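Local coordinates for protein 3-chlorocatechol 1,2-dioxygenase (Rhodococcus opacus, PDB 2BOY) that probably uses a bound ferric iron to open the aromatic ring of catechols, including chlorinated ones, between the two hydroxyl-bearing carbons, at residues I104-V110 with E244-T250; M124-D128 with L144-K148. All coordinates share one frame; numbering follows the deposited sequence.

Contact 1: I104-V110 with E244-T250; sequences IFRGEVV and ETSYKFT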
ATOM      1  N   ILE A 104     -24.822  25.615 -19.561  1.00 18.80           N
ATOM      2  CA  ILE A 104     -24.381  27.003 -19.335  1.00 18.76           C
ATOM      3  C   ILE A 104     -24.229  27.168 -17.851  1.00 18.80           C
ATOM      4  O   ILE A 104     -25.206  27.019 -17.076  1.00 18.96           O
ATOM      5  CB  ILE A 104     -25.351  28.049 -19.930  1.00 19.84           C
ATOM      6  CG1 ILE A 104     -25.622  27.753 -21.425  1.00 19.21           C
ATOM      7  CG2 ILE A 104     -24.839  29.459 -19.688  1.00 20.23           C
ATOM      8  CD1 ILE A 104     -24.376  27.707 -22.333  1.00 21.12           C
ATOM      9  N   PHE A 105     -22.995  27.476 -17.445  1.00 18.29           N
ATOM     10  CA  PHE A 105     -22.664  27.552 -16.014  1.00 17.69           C
ATOM     11  C   PHE A 105     -22.409  29.018 -15.640  1.00 17.92           C
ATOM     12  O   PHE A 105     -21.548  29.664 -16.245  1.00 18.45           O
ATOM     13  CB  PHE A 105     -21.459  26.645 -15.690  1.00 17.28           C
ATOM     14  CG  PHE A 105     -21.064  26.653 -14.228  1.00 16.81           C
ATOM     15  CD1 PHE A 105     -20.450  27.772 -13.667  1.00 19.78           C
ATOM     16  CD2 PHE A 105     -21.304  25.538 -13.421  1.00 17.87           C
ATOM     17  CE1 PHE A 105     -20.081  27.818 -12.299  1.00 16.96           C
ATOM     18  CE2 PHE A 105     -20.915  25.533 -12.054  1.00 17.15           C
ATOM     19  CZ  PHE A 105     -20.324  26.713 -11.494  1.00 17.68           C
ATOM     20  N   ARG A 106     -23.221  29.563 -14.732  1.00 16.16           N
ATOM     21  CA  ARG A 106     -23.080  30.960 -14.313  1.00 17.19           C
ATOM     22  C   ARG A 106     -22.425  30.943 -12.943  1.00 16.66           C
ATOM     23  O   ARG A 106     -23.033  30.484 -11.947  1.00 16.94           O
ATOM     24  CB  ARG A 106     -24.465  31.638 -14.241  1.00 17.65           C
ATOM     25  CG  ARG A 106     -25.173  31.669 -15.600  1.00 19.18           C
ATOM     26  CD  ARG A 106     -26.609  32.269 -15.572  1.00 28.96           C
ATOM     27  NE  ARG A 106     -27.308  32.067 -16.870  1.00 29.87           N
ATOM     28  CZ  ARG A 106     -26.948  32.688 -17.980  1.00 29.25           C
ATOM     29  NH1 ARG A 106     -25.928  33.529 -17.908  1.00 30.27           N
ATOM     30  NH2 ARG A 106     -27.606  32.495 -19.133  1.00 25.75           N
ATOM     31  N   GLY A 107     -21.176  31.427 -12.883  1.00 18.70           N
ATOM     32  CA  GLY A 107     -20.403  31.430 -11.652  1.00 16.50           C
ATOM     33  C   GLY A 107     -20.309  32.808 -11.019  1.00 18.37           C
ATOM     34  O   GLY A 107     -20.398  33.845 -11.701  1.00 17.80           O
ATOM     35  N   GLU A 108     -20.138  32.820  -9.702  1.00 18.04           N
ATOM     36  CA  GLU A 108     -19.837  34.049  -8.988  1.00 19.12           C
ATOM     37  C   GLU A 108     -18.842  33.644  -7.898  1.00 18.98           C
ATOM     38  O   GLU A 108     -18.957  32.540  -7.299  1.00 18.89           O
ATOM     39  CB  GLU A 108     -21.122  34.662  -8.353  1.00 21.30           C
ATOM     40  CG  GLU A 108     -20.879  36.042  -7.686  1.00 25.15           C
ATOM     41  CD  GLU A 108     -22.072  36.578  -6.895  1.00 32.17           C
ATOM     42  OE1 GLU A 108     -22.864  35.761  -6.358  1.00 34.09           O
ATOM     43  OE2 GLU A 108     -22.178  37.826  -6.768  1.00 34.10           O
ATOM     44  N   VAL A 109     -17.886  34.525  -7.631  1.00 19.19           N
ATOM     45  CA  VAL A 109     -16.948  34.337  -6.531  1.00 18.10           C
ATOM     46  C   VAL A 109     -17.005  35.590  -5.648  1.00 19.59           C
ATOM     47  O   VAL A 109     -16.833  36.705  -6.167  1.00 18.57           O
ATOM     48  CB  VAL A 109     -15.478  34.091  -6.978  1.00 17.57           C
ATOM     49  CG1 VAL A 109     -14.605  33.748  -5.721  1.00 16.93           C
ATOM     50  CG2 VAL A 109     -15.345  32.952  -8.087  1.00 16.76           C
ATOM     51  N   VAL A 110     -17.258  35.382  -4.350  1.00 18.67           N
ATOM     52  CA  VAL A 110     -17.340  36.496  -3.385  1.00 20.47           C
ATOM     53  C   VAL A 110     -16.317  36.305  -2.260  1.00 22.47           C
ATOM     54  O   VAL A 110     -15.776  35.215  -2.120  1.00 20.91           O
ATOM     55  CB  VAL A 110     -18.740  36.596  -2.794  1.00 20.25           C
ATOM     56  CG1 VAL A 110     -19.797  36.904  -3.910  1.00 20.41           C
ATOM     57  CG2 VAL A 110     -19.111  35.318  -1.922  1.00 17.49           C
ATOM     58  N   GLU A 244     -29.005  24.982 -17.728  1.00 22.79           N
ATOM     59  CA  GLU A 244     -28.332  26.095 -17.083  1.00 23.53           C
ATOM     60  C   GLU A 244     -28.242  25.851 -15.582  1.00 22.54           C
ATOM     61  O   GLU A 244     -29.133  25.236 -14.973  1.00 21.63           O
ATOM     62  CB  GLU A 244     -29.094  27.372 -17.404  1.00 24.00           C
ATOM     63  CG  GLU A 244     -28.669  28.588 -16.640  1.00 30.59           C
ATOM     64  CD  GLU A 244     -29.602  29.751 -16.964  1.00 36.94           C
ATOM     65  OE1 GLU A 244     -30.254  30.267 -16.021  1.00 42.16           O
ATOM     66  OE2 GLU A 244     -29.714  30.107 -18.164  1.00 38.47           O
ATOM     67  N   THR A 245     -27.154  26.328 -14.988  1.00 21.07           N
ATOM     68  CA  THR A 245     -26.964  26.196 -13.546  1.00 20.89           C
ATOM     69  C   THR A 245     -26.143  27.386 -13.021  1.00 20.39           C
ATOM     70  O   THR A 245     -25.551  28.090 -13.800  1.00 18.82           O
ATOM     71  CB  THR A 245     -26.325  24.823 -13.235  1.00 20.68           C
ATOM     72  OG1 THR A 245     -26.413  24.573 -11.821  1.00 22.27           O
ATOM     73  CG2 THR A 245     -24.805  24.813 -13.520  1.00 19.96           C
ATOM     74  N   SER A 246     -26.160  27.614 -11.705  1.00 20.80           N
ATOM     75  CA  SER A 246     -25.541  28.792 -11.102  1.00 21.79           C
ATOM     76  C   SER A 246     -24.874  28.273  -9.861  1.00 20.56           C
ATOM     77  O   SER A 246     -25.394  27.355  -9.203  1.00 20.91           O
ATOM     78  CB  SER A 246     -26.593  29.823 -10.659  1.00 21.40           C
ATOM     79  OG  SER A 246     -27.245  30.362 -11.795  1.00 30.57           O
ATOM     80  N   TYR A 247     -23.735  28.852  -9.532  1.00 20.07           N
ATOM     81  CA  TYR A 247     -23.066  28.536  -8.273  1.00 19.52           C
ATOM     82  C   TYR A 247     -22.310  29.737  -7.769  1.00 18.85           C
ATOM     83  O   TYR A 247     -21.719  30.475  -8.552  1.00 19.24           O
ATOM     84  CB  TYR A 247     -22.077  27.362  -8.408  1.00 18.79           C
ATOM     85  CG  TYR A 247     -21.614  26.826  -7.067  1.00 18.84           C
ATOM     86  CD1 TYR A 247     -22.439  25.979  -6.295  1.00 20.96           C
ATOM     87  CD2 TYR A 247     -20.368  27.170  -6.573  1.00 19.79           C
ATOM     88  CE1 TYR A 247     -22.019  25.506  -5.029  1.00 20.78           C
ATOM     89  CE2 TYR A 247     -19.929  26.721  -5.356  1.00 20.33           C
ATOM     90  CZ  TYR A 247     -20.766  25.888  -4.577  1.00 22.33           C
ATOM     91  OH  TYR A 247     -20.301  25.432  -3.365  1.00 22.44           O
ATOM     92  N   LYS A 248     -22.287  29.893  -6.453  1.00 18.15           N
ATOM     93  CA  LYS A 248     -21.511  30.954  -5.848  1.00 18.77           C
ATOM     94  C   LYS A 248     -20.425  30.378  -4.971  1.00 18.51           C
ATOM     95  O   LYS A 248     -20.735  29.665  -3.982  1.00 18.13           O
ATOM     96  CB  LYS A 248     -22.408  31.863  -4.982  1.00 20.50           C
ATOM     97  CG  LYS A 248     -21.626  32.933  -4.202  1.00 20.87           C
ATOM     98  CD  LYS A 248     -22.523  33.814  -3.267  1.00 27.87           C
ATOM     99  CE  LYS A 248     -22.812  33.116  -1.909  1.00 35.02           C
ATOM    100  NZ  LYS A 248     -24.043  33.655  -1.170  1.00 34.95           N
ATOM    101  N   PHE A 249     -19.168  30.682  -5.327  1.00 17.93           N
ATOM    102  CA  PHE A 249     -17.990  30.273  -4.569  1.00 18.41           C
ATOM    103  C   PHE A 249     -17.565  31.391  -3.595  1.00 18.01           C
ATOM    104  O   PHE A 249     -17.735  32.580  -3.883  1.00 18.55           O
ATOM    105  CB  PHE A 249     -16.785  30.053  -5.490  1.00 18.51           C
ATOM    106  CG  PHE A 249     -17.009  29.013  -6.603  1.00 18.34           C
ATOM    107  CD1 PHE A 249     -17.403  29.425  -7.867  1.00 19.43           C
ATOM    108  CD2 PHE A 249     -16.700  27.666  -6.390  1.00 16.16           C
ATOM    109  CE1 PHE A 249     -17.547  28.507  -8.928  1.00 17.26           C
ATOM    110  CE2 PHE A 249     -16.863  26.729  -7.445  1.00 18.87           C
ATOM    111  CZ  PHE A 249     -17.257  27.184  -8.707  1.00 15.34           C
ATOM    112  N   THR A 250     -17.014  31.002  -2.451  1.00 18.11           N
ATOM    113  CA  THR A 250     -16.471  31.991  -1.503  1.00 19.28           C
ATOM    114  C   THR A 250     -15.001  31.721  -1.230  1.00 19.40           C
ATOM    115  O   THR A 250     -14.632  30.576  -0.996  1.00 20.29           O
ATOM    116  CB  THR A 250     -17.241  32.001  -0.201  1.00 18.40           C
ATOM    117  OG1 THR A 250     -18.611  32.345  -0.459  1.00 19.01           O
ATOM    118  CG2 THR A 250     -16.732  33.168   0.718  1.00 21.30           C
TER

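Contact 2: M124-D128 with L144-K148; sequences MWQAD and LFRGK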
ATOM      1  N   MET A 124     -10.612  24.765 -14.533  1.00 17.90           N
ATOM      2  CA  MET A 124     -11.716  23.776 -14.485  1.00 16.04           C
ATOM      3  C   MET A 124     -11.395  22.610 -15.390  1.00 15.28           C
ATOM      4  O   MET A 124     -10.821  22.820 -16.444  1.00 15.09           O
ATOM      5  CB  MET A 124     -13.025  24.438 -14.898  1.00 16.41           C
ATOM      6  CG  MET A 124     -14.312  23.691 -14.467  1.00 17.96           C
ATOM      7  SD  MET A 124     -14.813  22.267 -15.544  1.00 20.20           S
ATOM      8  CE  MET A 124     -16.033  23.024 -16.637  1.00 17.05           C
ATOM      9  N   TRP A 125     -11.638  21.385 -14.918  1.00 14.30           N
ATOM     10  CA  TRP A 125     -11.482  20.214 -15.780  1.00 15.35           C
ATOM     11  C   TRP A 125     -12.620  19.268 -15.519  1.00 16.30           C
ATOM     12  O   TRP A 125     -13.182  19.235 -14.419  1.00 16.23           O
ATOM     13  CB  TRP A 125     -10.093  19.525 -15.630  1.00 14.43           C
ATOM     14  CG  TRP A 125      -9.770  18.882 -14.296  1.00 15.66           C
ATOM     15  CD1 TRP A 125      -9.659  17.547 -14.048  1.00 16.10           C
ATOM     16  CD2 TRP A 125      -9.412  19.548 -13.056  1.00 15.61           C
ATOM     17  NE1 TRP A 125      -9.280  17.326 -12.742  1.00 16.61           N
ATOM     18  CE2 TRP A 125      -9.154  18.529 -12.093  1.00 16.85           C
ATOM     19  CE3 TRP A 125      -9.326  20.901 -12.657  1.00 15.45           C
ATOM     20  CZ2 TRP A 125      -8.815  18.807 -10.741  1.00 15.25           C
ATOM     21  CZ3 TRP A 125      -8.989  21.192 -11.316  1.00 15.78           C
ATOM     22  CH2 TRP A 125      -8.750  20.142 -10.369  1.00 16.43           C
ATOM     23  N   GLN A 126     -12.954  18.479 -16.534  1.00 16.12           N
ATOM     24  CA  GLN A 126     -14.089  17.590 -16.442  1.00 15.91           C
ATOM     25  C   GLN A 126     -13.867  16.527 -17.498  1.00 16.40           C
ATOM     26  O   GLN A 126     -13.072  16.717 -18.423  1.00 15.60           O
ATOM     27  CB  GLN A 126     -15.408  18.346 -16.733  1.00 15.32           C
ATOM     28  CG  GLN A 126     -15.508  18.847 -18.224  1.00 16.03           C
ATOM     29  CD  GLN A 126     -16.867  19.386 -18.561  1.00 18.87           C
ATOM     30  OE1 GLN A 126     -17.130  20.575 -18.401  1.00 17.30           O
ATOM     31  NE2 GLN A 126     -17.742  18.510 -19.067  1.00 17.78           N
ATOM     32  N   ALA A 127     -14.629  15.451 -17.367  1.00 16.85           N
ATOM     33  CA  ALA A 127     -14.678  14.393 -18.357  1.00 17.86           C
ATOM     34  C   ALA A 127     -15.633  14.779 -19.473  1.00 18.27           C
ATOM     35  O   ALA A 127     -16.459  15.665 -19.316  1.00 17.95           O
ATOM     36  CB  ALA A 127     -15.147  13.093 -17.691  1.00 17.39           C
ATOM     37  N   ASP A 128     -15.534  14.075 -20.608  1.00 18.52           N
ATOM     38  CA  ASP A 128     -16.431  14.337 -21.707  1.00 19.88           C
ATOM     39  C   ASP A 128     -17.723  13.537 -21.521  1.00 20.35           C
ATOM     40  O   ASP A 128     -17.935  12.911 -20.478  1.00 19.89           O
ATOM     41  CB  ASP A 128     -15.733  14.037 -23.074  1.00 19.66           C
ATOM     42  CG  ASP A 128     -15.554  12.544 -23.342  1.00 21.75           C
ATOM     43  OD1 ASP A 128     -15.942  11.674 -22.525  1.00 23.20           O
ATOM     44  OD2 ASP A 128     -14.988  12.147 -24.372  1.00 23.62           O
ATOM     45  N   LEU A 144      -8.674  18.895 -24.062  1.00 17.49           N
ATOM     46  CA  LEU A 144     -10.126  18.849 -24.251  1.00 17.62           C
ATOM     47  C   LEU A 144     -10.724  19.001 -22.839  1.00 17.25           C
ATOM     48  O   LEU A 144     -10.253  18.316 -21.913  1.00 19.72           O
ATOM     49  CB  LEU A 144     -10.567  17.514 -24.800  1.00 16.86           C
ATOM     50  CG  LEU A 144     -11.965  17.519 -25.421  1.00 18.72           C
ATOM     51  CD1 LEU A 144     -11.835  18.259 -26.806  1.00 20.02           C
ATOM     52  CD2 LEU A 144     -12.449  16.117 -25.558  1.00 18.95           C
ATOM     53  N   PHE A 145     -11.746  19.842 -22.689  1.00 16.46           N
ATOM     54  CA  PHE A 145     -12.492  19.968 -21.421  1.00 16.42           C
ATOM     55  C   PHE A 145     -11.587  20.344 -20.241  1.00 16.23           C
ATOM     56  O   PHE A 145     -11.840  19.942 -19.116  1.00 15.01           O
ATOM     57  CB  PHE A 145     -13.306  18.705 -21.093  1.00 17.06           C
ATOM     58  CG  PHE A 145     -14.562  18.597 -21.915  1.00 17.60           C
ATOM     59  CD1 PHE A 145     -14.695  17.582 -22.877  1.00 17.53           C
ATOM     60  CD2 PHE A 145     -15.546  19.568 -21.804  1.00 15.16           C
ATOM     61  CE1 PHE A 145     -15.849  17.531 -23.672  1.00 20.83           C
ATOM     62  CE2 PHE A 145     -16.716  19.522 -22.576  1.00 16.14           C
ATOM     63  CZ  PHE A 145     -16.856  18.492 -23.515  1.00 15.29           C
ATOM     64  N   ARG A 146     -10.600  21.187 -20.532  1.00 16.92           N
ATOM     65  CA  ARG A 146      -9.741  21.802 -19.508  1.00 16.34           C
ATOM     66  C   ARG A 146      -9.544  23.260 -19.882  1.00 17.64           C
ATOM     67  O   ARG A 146      -9.143  23.570 -21.026  1.00 18.47           O
ATOM     68  CB  ARG A 146      -8.380  21.082 -19.509  1.00 15.95           C
ATOM     69  CG  ARG A 146      -8.452  19.599 -19.131  1.00 16.57           C
ATOM     70  CD  ARG A 146      -7.106  18.844 -19.165  1.00 14.06           C
ATOM     71  NE  ARG A 146      -7.242  17.429 -18.825  1.00 15.00           N
ATOM     72  CZ  ARG A 146      -7.240  16.917 -17.587  1.00 16.23           C
ATOM     73  NH1 ARG A 146      -7.137  17.713 -16.490  1.00 16.63           N
ATOM     74  NH2 ARG A 146      -7.337  15.597 -17.437  1.00 14.84           N
ATOM     75  N   GLY A 147      -9.791  24.185 -18.936  1.00 17.35           N
ATOM     76  CA  GLY A 147      -9.636  25.597 -19.256  1.00 18.24           C
ATOM     77  C   GLY A 147      -9.473  26.484 -18.037  1.00 18.02           C
ATOM     78  O   GLY A 147      -9.917  26.124 -16.926  1.00 18.61           O
ATOM     79  N   LYS A 148      -8.912  27.661 -18.271  1.00 18.61           N
ATOM     80  CA  LYS A 148      -8.780  28.675 -17.232  1.00 19.73           C
ATOM     81  C   LYS A 148      -9.627  29.887 -17.602  1.00 19.79           C
ATOM     82  O   LYS A 148      -9.595  30.345 -18.743  1.00 19.54           O
ATOM     83  CB  LYS A 148      -7.332  29.118 -17.103  1.00 19.94           C
ATOM     84  CG  LYS A 148      -6.429  28.000 -16.605  1.00 23.06           C
ATOM     85  CD  LYS A 148      -5.011  28.430 -16.667  1.00 26.74           C
ATOM     86  CE  LYS A 148      -4.106  27.454 -15.949  1.00 27.74           C
ATOM     87  NZ  LYS A 148      -2.785  28.070 -15.941  1.00 28.67           N
TER
HETATM   88  O   HOH W   1     -10.710  16.420 -19.808  1.00 19.35           O

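Contact 1: I104-V110 with E244-T250
Arg106 and Glu244 pair side chains across two parallel strands of the beta fold that carries the iron site in this intradiol dioxygenase. The ladder runs unbroken from Ile104 O to Val110 N. Arg106 gives its N to Thr245 O and takes Tyr247 N on its O. Its side chain then turns back toward Glu244. Arg106 CB lies 3.9 Å from Ser246 OG, and Arg106 CG passes 4.0 Å from Thr245 O. Arg106 CD is 4.2 Å from Glu244 CD. Arg106 NE is 3.3 Å from Glu244 CD, which lies at the guanidinium edge. Arg106 NH2 makes a salt bridge with a weak hydrogen bond, 3.3 Å from Glu244 OE2, with the two planes 87° apart. An alanine in place of Glu244 would probably leave this guanidinium edge without its negative mate and the long arginine chain freer to swing. The face with Phe105, Val109 and Phe249 is largely apolar, though Thr245 OG1 bonds Ser231 O. Phe105, with CG anti to the backbone N (chi1 -179°), brings its CZ to 3.6 Å from Tyr247 CB. Trp194 meets the rings of both Phe105 and Phe249. At its ring edge, Phe249 CD1 is 3.5 Å from Glu108 O.

Contact 2: M124-D128 with L144-K148
Phe145 lies against Gln126 and Asp128 where an antiparallel strand pair of the dioxygenase beta fold gives way to loops. Phe145 CD2 is 3.5 Å from Gln126 CD, and the amide is tilted 26° from the ring. On the Asp128 side, Phe145 CE1 meets Asp128 CB at 3.5 Å. Ala127 O sits over one face of the ring. Phe145 has a left-handed backbone conformation, yet its O still accepts a bond from Gln126 N. Beyond it, Met124 and Gly147 form a hydrogen-bonded pair, with Met124 N 2.8 Å from Gly147 O. A water donates to both Gln126 O and Leu144 O and so bridges the two segments where direct bonding stops.

On the face that carries Trp125 and Arg146, Arg146 NH1 comes 3.5 Å from Trp125 CD1, the guanidinium and indole planes only 14° apart. The next shell sets these groups. Gln126 NE2 gives one bond to Ala127 O at 3.1 Å and another to Ile162 O, while OE1 pairs with Thr161 OG1, which fixes the rotation of the amide. Arg146 NE bonds Ser134 OG, and NH1 bonds O of Tyr78, a residue of the benzhydroxamic acid pocket. Asp128 OD1 receives N of Ala130 and N of Glu132, just before the iron ligand Tyr133. Trp125 stacks on the iron ligand His193, and its side chain lies about 5 Å from the ferric ion.

Two of the partners of the buried arginine, Ser134 OG and Tyr78 O, are neutral oxygens. Its positive charge would probably be felt by the nearby indole. Because Trp125 stacks on His193, the contact belongs to the second shell of the iron centre, consistent with a part in positioning Tyr133 and His193.

Contact 1 and contact 2 belong to the same mixed, curled sheet, with centres 16 Å apart and nearest atoms about 7 Å apart, so they do not touch. Strand 102-110 is followed directly by strand 121-125. Contact 2 is nested along the chain inside the long loop that contact 1 closes with strand 241-250, near the C-terminus. Strand 156-162 pairs with 102-110, and strand 187-197 pairs with 121-125; Trp194 of the latter touches both contacts. Contact 1 lies about 10 Å from iron-ligand side chains, whereas contact 2 lies directly beside them. The sheet carries two iron ligands, His191 and His193, on strand 187-197, while Tyr133 comes from the loop between the segments of contact 2.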